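Local coordinates for trehalose synthase regulatory protein (Candida albicans, PDB 5HUS), which probably acts as a regulatory subunit of the trehalose synthase complex, its C-terminal domain being related to the trehalose-phosphate phosphatases of the HAD superfamily, at residues W14-G19 against A244-Y248; K20-A26 against D68-L74; A147-A153 against V189-V195. One frame throughout, in Å; residues are numbered along the deposited sequence.

Interaction 1: W14-G19 against A244-Y248; sequences WCSVNG and AAVLY
The indole of Trp14 is clasped between Ala245 and Leu247, which reach it from opposite sides of its plane. Ala245 CB sits 3.5 Å from Trp14 CE2, toward the rim of the ring system. On the other side Leu247 CB touches Trp14 CZ2 at 3.5 Å, while Leu247 CD1 stands over the face, 4.2 Å from the centroid of the six-membered ring and only 6° off its normal, a CH-pi contact. The Trp14 and Leu247 side chains cross at about a right angle. Trp14, near the end of helix 8-15, has CG anti to the backbone N (chi1 171°), which points the indole at strand 243-250, in the parallel part of the HAD-type core sheet. Leu274 and Ile23, from the two strands flanking 243-250, also touch the indole. Further out, an inverse gamma turn centred on Ser16 carries the chain round to Val17, whose CB lies 3.8 Å from Ala244 CB and whose CG2 lies 3.9 Å from Ala245 CB. Next comes the backbone of Asn18, its O 3.7 Å from Ala244 CB. At the polar edge of the ring, near its plane, Trp14 NE1 gives Val246 O a weak hydrogen bond of 3.1 Å, bent to 141° at the hydrogen.

Interaction 2: K20-A26 against D68-L74; sequences KRLIILA and DTFVYLL
Strands 20-26 and 69-74 are adjacent parallel strands in the core sheet, paired in unbroken register from Arg21 with Thr69 to Leu25 with Leu73. The axes of these two short segments approach to 4.6 Å and cross at -24°. Six backbone hydrogen bonds, from Arg21 N to Asp68 O at the start to Leu74 N to Leu25 O at the end, measure 2.8 to 2.9 Å. The last differs from the others, its donor standing 43° above the plane of the Leu25 carbonyl.

Ile23, Leu25, Thr69 and Val71 share one face of the sheet, where Leu25 CD1 meets Val71 CG1 at 4.1 Å and Ile23 CD1 meets Thr69 CG2 at 4.0 Å; Leu63 of helix 61-65 packs against Ile23, Thr69 and Val71. The other face carries Leu22, Ile24, Phe70 and Tyr72, with Leu22 CD1 set 3.8 Å from Tyr72 CD1. Helix 200-213 covers this side: its His212 stacks on Phe70, and His212 NE2 is hydrogen-bonded to Tyr72 OH. The place of strand 20-26 between 243-250 and 69-74 is consistent with the first core strand of HAD enzymes, at whose C-terminal end their catalytic aspartate lies; no such role is established here.

At the N-terminal end Lys20 runs past the rim of the Phe70 ring, CD lying 3.5 Å from Phe70 CE1 near the ring plane. The extended chain carries Lys20 NZ on to the carbonyl O of His212. Arg21 CG is anti to the carbonyl carbon (chi1 -47°), and the chain then runs straight to NE, bringing the guanidinium over Asp68. Arg21 NH2 and Asp68 OD2 are 3.9 Å apart, a long salt bridge: the carboxylate oxygen lies over a face of the guanidinium, so no N-H points at it and the attraction is one of charge alone.

Interaction 3: A147-A153 against V189-V195; sequences ATVRFHA and VRNSVIV
Thr148 brings CA to 3.5 Å from Val195 O, a CA-H...O contact, with CB and CG2 of Thr148 close to the same oxygen; its OG1 is hydrogen-bonded to Glu97 OE1. Val149 and Val195 form an antiparallel hydrogen-bonded pair with unequal bonds: Val195 N to Val149 O is 2.8 Å, Val149 N to Val195 O 3.3 Å. Arg150 bends at chi3 (-71°), which folds its guanidinium back over Ile194, with Ile194 CB above its centre. Near the guanidinium edge but about 20° out of its plane, Ser192 OG accepts from Arg150 NH1 at 3.2 Å, bent to 144°. Ser192 OG gives its proton to Val189 O at 3.0 Å, fixing the hydroxyl to the tight hairpin turn; Tyr76 adds a cation-pi contact to Arg150. Phe151 pairs with Val193, their CB atoms 4.0 Å apart. His152 lies on the same face as Arg150, its NE2 held by Glu143. The pairing closes with Ala153 N to Asn191 O at 3.1 Å. Val149, Phe151, Val193 and Val195 face helices 116-136 and 161-179; strands 149-152 and 192-197 are the inner pair of a four-stranded antiparallel sheet with helices on one face, consistent with the cap domain of HAD-family trehalose-phosphate phosphatases.

In the fold
From the N terminus, helix 8-15 ends in the turn that feeds strand 20-26, so interaction 1 opens just before interaction 2. Interaction 2 closes first, at 68-74, after an excursion through helices 53-59 and 61-65. The chain adds strands 93-96, 101-103 and 111-112 to the same sheet before it crosses to the separate antiparallel sheet, where interaction 3 opens and closes in series, its centre about 27 Å from that of interaction 2. Interaction 1 closes last, when the chain returns as strand 243-250; both other contacts are nested in its loop. Strand 243-250 lies beside 20-26, where Leu247 N is 2.8 Å from Leu22 O, joining interactions 1 and 2 in one sheet.

Interaction 1: W14-G19 against A244-Y248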
loop_
_atom_site.group_PDB
_atom_site.type_symbol
_atom_site.label_atom_id
_atom_site.label_comp_id
_atom_site.label_asym_id
_atom_site.label_seq_id
_atom_site.Cartn_x
_atom_site.Cartn_y
_atom_site.Cartn_z
ATOM N N TRP A 14 -15.625 7.271 14.432
ATOM C CA TRP A 14 -14.271 7.629 14.028
ATOM C C TRP A 14 -14.229 9.036 13.423
ATOM O O TRP A 14 -13.285 9.793 13.660
ATOM C CB TRP A 14 -13.735 6.587 13.031
ATOM C CG TRP A 14 -12.440 6.954 12.375
ATOM C CD1 TRP A 14 -11.181 6.722 12.854
ATOM C CD2 TRP A 14 -12.273 7.604 11.108
ATOM N NE1 TRP A 14 -10.243 7.196 11.968
ATOM C CE2 TRP A 14 -10.888 7.741 10.889
ATOM C CE3 TRP A 14 -13.162 8.091 10.142
ATOM C CZ2 TRP A 14 -10.370 8.344 9.745
ATOM C CZ3 TRP A 14 -12.646 8.685 9.004
ATOM C CH2 TRP A 14 -11.259 8.806 8.816
ATOM N N CYS A 15 -15.261 9.386 12.658
ATOM C CA CYS A 15 -15.374 10.717 12.058
ATOM C C CYS A 15 -15.621 11.819 13.079
ATOM O O CYS A 15 -15.477 13.003 12.771
ATOM C CB CYS A 15 -16.514 10.754 11.036
ATOM S SG CYS A 15 -16.258 9.834 9.527
ATOM N N SER A 16 -16.019 11.434 14.287
ATOM C CA SER A 16 -16.458 12.408 15.282
ATOM C C SER A 16 -15.272 13.129 15.911
ATOM O O SER A 16 -14.988 12.974 17.100
ATOM C CB SER A 16 -17.302 11.727 16.359
ATOM O OG SER A 16 -17.956 12.690 17.167
ATOM N N VAL A 17 -14.572 13.912 15.094
ATOM C CA VAL A 17 -13.401 14.644 15.550
ATOM C C VAL A 17 -13.404 16.065 15.012
ATOM O O VAL A 17 -14.129 16.390 14.071
ATOM C CB VAL A 17 -12.079 13.962 15.109
ATOM C CG1 VAL A 17 -11.908 12.616 15.790
ATOM C CG2 VAL A 17 -12.031 13.816 13.591
ATOM N N ASN A 18 -12.577 16.906 15.617
ATOM C CA ASN A 18 -12.381 18.260 15.137
ATOM C C ASN A 18 -11.031 18.372 14.434
ATOM O O ASN A 18 -9.992 18.506 15.085
ATOM C CB ASN A 18 -12.473 19.254 16.294
ATOM C CG ASN A 18 -12.551 20.689 15.820
ATOM O OD1 ASN A 18 -12.756 20.953 14.635
ATOM N ND2 ASN A 18 -12.399 21.627 16.749
ATOM N N GLY A 19 -11.052 18.305 13.106
ATOM C CA GLY A 19 -9.829 18.353 12.322
ATOM C C GLY A 19 -9.916 17.498 11.071
ATOM O O GLY A 19 -10.984 16.979 10.735
ATOM N N ALA A 244 -6.871 14.698 12.738
ATOM C CA ALA A 244 -7.415 14.193 13.992
ATOM C C ALA A 244 -7.931 12.760 13.880
ATOM O O ALA A 244 -8.329 12.159 14.877
ATOM C CB ALA A 244 -8.535 15.112 14.480
ATOM N N ALA A 245 -7.932 12.214 12.666
ATOM C CA ALA A 245 -8.384 10.845 12.452
ATOM C C ALA A 245 -7.684 10.220 11.258
ATOM O O ALA A 245 -7.584 10.848 10.207
ATOM C CB ALA A 245 -9.893 10.805 12.251
ATOM N N VAL A 246 -7.203 8.990 11.433
ATOM C CA VAL A 246 -6.562 8.234 10.351
ATOM C C VAL A 246 -7.201 6.854 10.230
ATOM O O VAL A 246 -7.457 6.186 11.236
ATOM C CB VAL A 246 -5.045 8.073 10.574
ATOM C CG1 VAL A 246 -4.404 7.336 9.398
ATOM C CG2 VAL A 246 -4.382 9.426 10.770
ATOM N N LEU A 247 -7.467 6.431 8.999
ATOM C CA LEU A 247 -8.047 5.121 8.753
ATOM C C LEU A 247 -7.249 4.404 7.671
ATOM O O LEU A 247 -6.863 5.011 6.675
ATOM C CB LEU A 247 -9.520 5.248 8.339
ATOM C CG LEU A 247 -10.361 3.980 8.131
ATOM C CD1 LEU A 247 -11.825 4.288 8.425
ATOM C CD2 LEU A 247 -10.237 3.404 6.721
ATOM N N TYR A 248 -7.000 3.116 7.873
ATOM C CA TYR A 248 -6.365 2.299 6.842
ATOM C C TYR A 248 -7.205 1.068 6.602
ATOM O O TYR A 248 -7.620 0.409 7.556
ATOM C CB TYR A 248 -4.939 1.899 7.251
ATOM C CG TYR A 248 -4.262 0.955 6.280
ATOM C CD1 TYR A 248 -4.414 -0.425 6.393
ATOM C CD2 TYR A 248 -3.490 1.444 5.232
ATOM C CE1 TYR A 248 -3.813 -1.292 5.493
ATOM C CE2 TYR A 248 -2.884 0.588 4.329
ATOM C CZ TYR A 248 -3.047 -0.777 4.469
ATOM O OH TYR A 248 -2.438 -1.645 3.592
#

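Interaction 2: K20-A26 against D68-L74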
loop_
_atom_site.group_PDB
_atom_site.type_symbol
_atom_site.label_atom_id
_atom_site.label_comp_id
_atom_site.label_asym_id
_atom_site.label_seq_id
_atom_site.Cartn_x
_atom_site.Cartn_y
_atom_site.Cartn_z
ATOM N N LYS A 20 -8.788 17.349 10.381
ATOM C CA LYS A 20 -8.747 16.611 9.119
ATOM C C LYS A 20 -8.838 15.098 9.318
ATOM O O LYS A 20 -8.421 14.562 10.347
ATOM C CB LYS A 20 -7.467 16.947 8.349
ATOM C CG LYS A 20 -7.344 18.396 7.907
ATOM C CD LYS A 20 -5.924 18.670 7.417
ATOM C CE LYS A 20 -5.753 20.078 6.866
ATOM N NZ LYS A 20 -4.346 20.304 6.414
ATOM N N ARG A 21 -9.375 14.416 8.311
ATOM C CA ARG A 21 -9.480 12.961 8.319
ATOM C C ARG A 21 -8.703 12.391 7.141
ATOM O O ARG A 21 -8.918 12.801 6.003
ATOM C CB ARG A 21 -10.941 12.514 8.241
ATOM C CG ARG A 21 -11.876 13.253 9.198
ATOM C CD ARG A 21 -13.319 13.036 8.775
ATOM N NE ARG A 21 -14.258 13.931 9.447
ATOM C CZ ARG A 21 -15.522 14.090 9.069
ATOM N NH1 ARG A 21 -15.988 13.420 8.023
ATOM N NH2 ARG A 21 -16.319 14.921 9.729
ATOM N N LEU A 22 -7.804 11.451 7.423
ATOM C CA LEU A 22 -6.967 10.830 6.398
ATOM C C LEU A 22 -7.362 9.374 6.237
ATOM O O LEU A 22 -7.382 8.616 7.209
ATOM C CB LEU A 22 -5.481 10.936 6.760
ATOM C CG LEU A 22 -4.519 10.202 5.818
ATOM C CD1 LEU A 22 -4.595 10.777 4.412
ATOM C CD2 LEU A 22 -3.106 10.283 6.368
ATOM N N ILE A 23 -7.703 8.998 5.008
ATOM C CA ILE A 23 -8.153 7.647 4.720
ATOM C C ILE A 23 -7.257 7.035 3.665
ATOM O O ILE A 23 -7.076 7.608 2.594
ATOM C CB ILE A 23 -9.619 7.629 4.243
ATOM C CG1 ILE A 23 -10.534 8.140 5.368
ATOM C CG2 ILE A 23 -10.020 6.233 3.803
ATOM C CD1 ILE A 23 -11.984 8.335 4.970
ATOM N N ILE A 24 -6.670 5.890 3.988
ATOM C CA ILE A 24 -5.765 5.210 3.069
ATOM C C ILE A 24 -6.337 3.843 2.742
ATOM O O ILE A 24 -6.551 3.018 3.633
ATOM C CB ILE A 24 -4.343 5.085 3.672
ATOM C CG1 ILE A 24 -3.753 6.486 3.862
ATOM C CG2 ILE A 24 -3.448 4.229 2.775
ATOM C CD1 ILE A 24 -2.512 6.526 4.700
ATOM N N LEU A 25 -6.633 3.630 1.460
ATOM C CA LEU A 25 -7.273 2.400 1.014
ATOM C C LEU A 25 -6.325 1.572 0.155
ATOM O O LEU A 25 -5.961 1.983 -0.950
ATOM C CB LEU A 25 -8.548 2.720 0.229
ATOM C CG LEU A 25 -9.554 3.628 0.948
ATOM C CD1 LEU A 25 -10.789 3.888 0.073
ATOM C CD2 LEU A 25 -9.946 3.003 2.278
ATOM N N ALA A 26 -5.922 0.413 0.670
ATOM C CA ALA A 26 -5.093 -0.522 -0.093
ATOM C C ALA A 26 -6.005 -1.463 -0.851
ATOM O O ALA A 26 -6.472 -2.461 -0.307
ATOM C CB ALA A 26 -4.148 -1.298 0.827
ATOM N N ASP A 68 -12.783 18.310 4.635
ATOM C CA ASP A 68 -11.802 18.002 5.671
ATOM C C ASP A 68 -11.263 16.582 5.548
ATOM O O ASP A 68 -10.608 16.082 6.457
ATOM C CB ASP A 68 -12.420 18.202 7.053
ATOM C CG ASP A 68 -13.809 17.605 7.156
ATOM O OD1 ASP A 68 -14.172 16.793 6.277
ATOM O OD2 ASP A 68 -14.537 17.946 8.114
ATOM N N THR A 69 -11.537 15.940 4.418
ATOM C CA THR A 69 -11.215 14.530 4.256
ATOM C C THR A 69 -10.292 14.313 3.061
ATOM O O THR A 69 -10.483 14.901 1.999
ATOM C CB THR A 69 -12.498 13.692 4.088
ATOM O OG1 THR A 69 -13.371 13.933 5.201
ATOM C CG2 THR A 69 -12.173 12.210 4.013
ATOM N N PHE A 70 -9.281 13.476 3.253
ATOM C CA PHE A 70 -8.317 13.178 2.199
ATOM C C PHE A 70 -8.232 11.673 2.012
ATOM O O PHE A 70 -7.884 10.945 2.945
ATOM C CB PHE A 70 -6.946 13.757 2.544
ATOM C CG PHE A 70 -6.986 15.209 2.912
ATOM C CD1 PHE A 70 -6.911 15.602 4.240
ATOM C CD2 PHE A 70 -7.123 16.180 1.935
ATOM C CE1 PHE A 70 -6.959 16.943 4.582
ATOM C CE2 PHE A 70 -7.171 17.519 2.271
ATOM C CZ PHE A 70 -7.090 17.901 3.595
ATOM N N VAL A 71 -8.567 11.210 0.809
ATOM C CA VAL A 71 -8.564 9.784 0.504
ATOM C C VAL A 71 -7.407 9.434 -0.419
ATOM O O VAL A 71 -7.245 10.061 -1.466
ATOM C CB VAL A 71 -9.885 9.347 -0.161
ATOM C CG1 VAL A 71 -9.875 7.856 -0.442
ATOM C CG2 VAL A 71 -11.066 9.718 0.734
ATOM N N TYR A 72 -6.604 8.450 -0.011
ATOM C CA TYR A 72 -5.468 7.970 -0.810
ATOM C C TYR A 72 -5.598 6.497 -1.141
ATOM O O TYR A 72 -5.953 5.686 -0.287
ATOM C CB TYR A 72 -4.141 8.200 -0.075
ATOM C CG TYR A 72 -3.681 9.626 -0.144
ATOM C CD1 TYR A 72 -4.310 10.613 0.609
ATOM C CD2 TYR A 72 -2.628 9.996 -0.971
ATOM C CE1 TYR A 72 -3.905 11.931 0.529
ATOM C CE2 TYR A 72 -2.211 11.311 -1.051
ATOM C CZ TYR A 72 -2.857 12.273 -0.307
ATOM O OH TYR A 72 -2.438 13.582 -0.378
ATOM N N LEU A 73 -5.312 6.163 -2.396
ATOM C CA LEU A 73 -5.196 4.775 -2.821
ATOM C C LEU A 73 -3.758 4.286 -2.671
ATOM O O LEU A 73 -2.830 4.943 -3.138
ATOM C CB LEU A 73 -5.633 4.629 -4.278
ATOM C CG LEU A 73 -5.348 3.260 -4.895
ATOM C CD1 LEU A 73 -6.356 2.235 -4.394
ATOM C CD2 LEU A 73 -5.358 3.345 -6.426
ATOM N N LEU A 74 -3.582 3.141 -2.017
ATOM C CA LEU A 74 -2.274 2.496 -1.924
ATOM C C LEU A 74 -2.308 1.293 -2.845
ATOM O O LEU A 74 -3.125 0.387 -2.666
ATOM C CB LEU A 74 -1.949 2.087 -0.480
ATOM C CG LEU A 74 -0.672 1.265 -0.264
ATOM C CD1 LEU A 74 0.578 2.034 -0.702
ATOM C CD2 LEU A 74 -0.551 0.833 1.195
#

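Interaction 3: A147-A153 against V189-V195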
loop_
_atom_site.group_PDB
_atom_site.type_symbol
_atom_site.label_atom_id
_atom_site.label_comp_id
_atom_site.label_asym_id
_atom_site.label_seq_id
_atom_site.Cartn_x
_atom_site.Cartn_y
_atom_site.Cartn_z
ATOM N N ALA A 147 10.592 0.470 -9.241
ATOM C CA ALA A 147 11.218 0.336 -7.924
ATOM C C ALA A 147 10.839 -0.969 -7.229
ATOM O O ALA A 147 11.121 -1.155 -6.045
ATOM C CB ALA A 147 10.846 1.527 -7.040
ATOM N N THR A 148 10.193 -1.867 -7.964
ATOM C CA THR A 148 9.846 -3.173 -7.426
ATOM C C THR A 148 10.023 -4.218 -8.510
ATOM O O THR A 148 9.962 -3.906 -9.700
ATOM C CB THR A 148 8.389 -3.216 -6.878
ATOM O OG1 THR A 148 7.501 -2.617 -7.819
ATOM C CG2 THR A 148 8.276 -2.451 -5.582
ATOM N N VAL A 149 10.286 -5.450 -8.097
ATOM C CA VAL A 149 10.395 -6.559 -9.035
ATOM C C VAL A 149 9.539 -7.697 -8.503
ATOM O O VAL A 149 9.558 -7.989 -7.303
ATOM C CB VAL A 149 11.856 -7.029 -9.226
ATOM C CG1 VAL A 149 11.929 -8.147 -10.264
ATOM C CG2 VAL A 149 12.761 -5.858 -9.634
ATOM N N ARG A 150 8.773 -8.325 -9.388
ATOM C CA ARG A 150 7.928 -9.436 -8.973
ATOM C C ARG A 150 8.209 -10.676 -9.817
ATOM O O ARG A 150 8.190 -10.628 -11.046
ATOM C CB ARG A 150 6.448 -9.050 -9.051
ATOM C CG ARG A 150 5.536 -10.005 -8.296
ATOM C CD ARG A 150 4.085 -9.529 -8.283
ATOM N NE ARG A 150 3.871 -8.364 -7.427
ATOM C CZ ARG A 150 3.253 -8.405 -6.251
ATOM N NH1 ARG A 150 2.783 -9.553 -5.781
ATOM N NH2 ARG A 150 3.098 -7.295 -5.541
ATOM N N PHE A 151 8.486 -11.781 -9.131
ATOM C CA PHE A 151 8.777 -13.057 -9.770
ATOM C C PHE A 151 7.516 -13.914 -9.704
ATOM O O PHE A 151 7.151 -14.399 -8.639
ATOM C CB PHE A 151 9.958 -13.739 -9.066
ATOM C CG PHE A 151 10.368 -15.060 -9.666
ATOM C CD1 PHE A 151 10.125 -15.354 -10.996
ATOM C CD2 PHE A 151 11.015 -16.009 -8.886
ATOM C CE1 PHE A 151 10.510 -16.571 -11.534
ATOM C CE2 PHE A 151 11.400 -17.226 -9.420
ATOM C CZ PHE A 151 11.145 -17.506 -10.745
ATOM N N HIS A 152 6.846 -14.087 -10.840
ATOM C CA HIS A 152 5.585 -14.821 -10.888
ATOM C C HIS A 152 5.794 -16.297 -11.214
ATOM O O HIS A 152 6.484 -16.633 -12.171
ATOM C CB HIS A 152 4.645 -14.222 -11.934
ATOM C CG HIS A 152 4.225 -12.811 -11.655
ATOM N ND1 HIS A 152 3.016 -12.502 -11.073
ATOM C CD2 HIS A 152 4.832 -11.628 -11.916
ATOM C CE1 HIS A 152 2.901 -11.189 -10.972
ATOM N NE2 HIS A 152 3.987 -10.636 -11.478
ATOM N N ALA A 153 5.178 -17.173 -10.427
ATOM C CA ALA A 153 5.251 -18.605 -10.690
ATOM C C ALA A 153 4.583 -18.937 -12.021
ATOM O O ALA A 153 5.035 -19.819 -12.747
ATOM C CB ALA A 153 4.604 -19.387 -9.562
ATOM N N VAL A 189 4.295 -13.697 -1.695
ATOM C CA VAL A 189 2.934 -13.188 -1.645
ATOM C C VAL A 189 2.107 -13.938 -2.671
ATOM O O VAL A 189 2.324 -13.787 -3.874
ATOM C CB VAL A 189 2.867 -11.680 -1.926
ATOM C CG1 VAL A 189 1.424 -11.213 -1.940
ATOM C CG2 VAL A 189 3.676 -10.906 -0.892
ATOM N N ARG A 190 1.177 -14.754 -2.182
ATOM C CA ARG A 190 0.379 -15.635 -3.030
ATOM C C ARG A 190 1.284 -16.609 -3.775
ATOM O O ARG A 190 1.954 -17.442 -3.164
ATOM C CB ARG A 190 -0.466 -14.828 -4.021
ATOM C CG ARG A 190 -1.385 -13.803 -3.372
ATOM C CD ARG A 190 -2.834 -14.233 -3.491
ATOM N NE ARG A 190 -3.147 -14.663 -4.851
ATOM C CZ ARG A 190 -4.302 -15.208 -5.219
ATOM N NH1 ARG A 190 -5.266 -15.394 -4.326
ATOM N NH2 ARG A 190 -4.492 -15.571 -6.481
ATOM N N ASN A 191 1.306 -16.494 -5.097
ATOM C CA ASN A 191 2.146 -17.351 -5.918
ATOM C C ASN A 191 3.213 -16.536 -6.626
ATOM O O ASN A 191 3.496 -16.746 -7.805
ATOM C CB ASN A 191 1.296 -18.116 -6.931
ATOM C CG ASN A 191 0.155 -18.869 -6.278
ATOM O OD1 ASN A 191 0.325 -19.483 -5.224
ATOM N ND2 ASN A 191 -1.019 -18.817 -6.896
ATOM N N SER A 192 3.801 -15.598 -5.893
ATOM C CA SER A 192 4.852 -14.763 -6.448
ATOM C C SER A 192 5.822 -14.297 -5.372
ATOM O O SER A 192 5.510 -14.305 -4.185
ATOM C CB SER A 192 4.258 -13.550 -7.166
ATOM O OG SER A 192 3.701 -12.635 -6.239
ATOM N N VAL A 193 7.009 -13.906 -5.808
ATOM C CA VAL A 193 7.979 -13.271 -4.930
ATOM C C VAL A 193 8.031 -11.787 -5.257
ATOM O O VAL A 193 8.275 -11.422 -6.404
ATOM C CB VAL A 193 9.380 -13.887 -5.091
ATOM C CG1 VAL A 193 10.396 -13.159 -4.209
ATOM C CG2 VAL A 193 9.350 -15.374 -4.771
ATOM N N ILE A 194 7.785 -10.930 -4.269
ATOM C CA ILE A 194 7.925 -9.497 -4.501
ATOM C C ILE A 194 9.166 -8.955 -3.801
ATOM O O ILE A 194 9.421 -9.254 -2.632
ATOM C CB ILE A 194 6.684 -8.700 -4.045
ATOM C CG1 ILE A 194 6.897 -7.206 -4.311
ATOM C CG2 ILE A 194 6.358 -8.958 -2.580
ATOM C CD1 ILE A 194 5.795 -6.330 -3.790
ATOM N N VAL A 195 9.943 -8.177 -4.548
ATOM C CA VAL A 195 11.161 -7.558 -4.030
ATOM C C VAL A 195 10.909 -6.061 -3.852
ATOM O O VAL A 195 10.551 -5.371 -4.820
ATOM C CB VAL A 195 12.369 -7.803 -4.978
ATOM C CG1 VAL A 195 13.668 -7.287 -4.345
ATOM C CG2 VAL A 195 12.481 -9.278 -5.323
#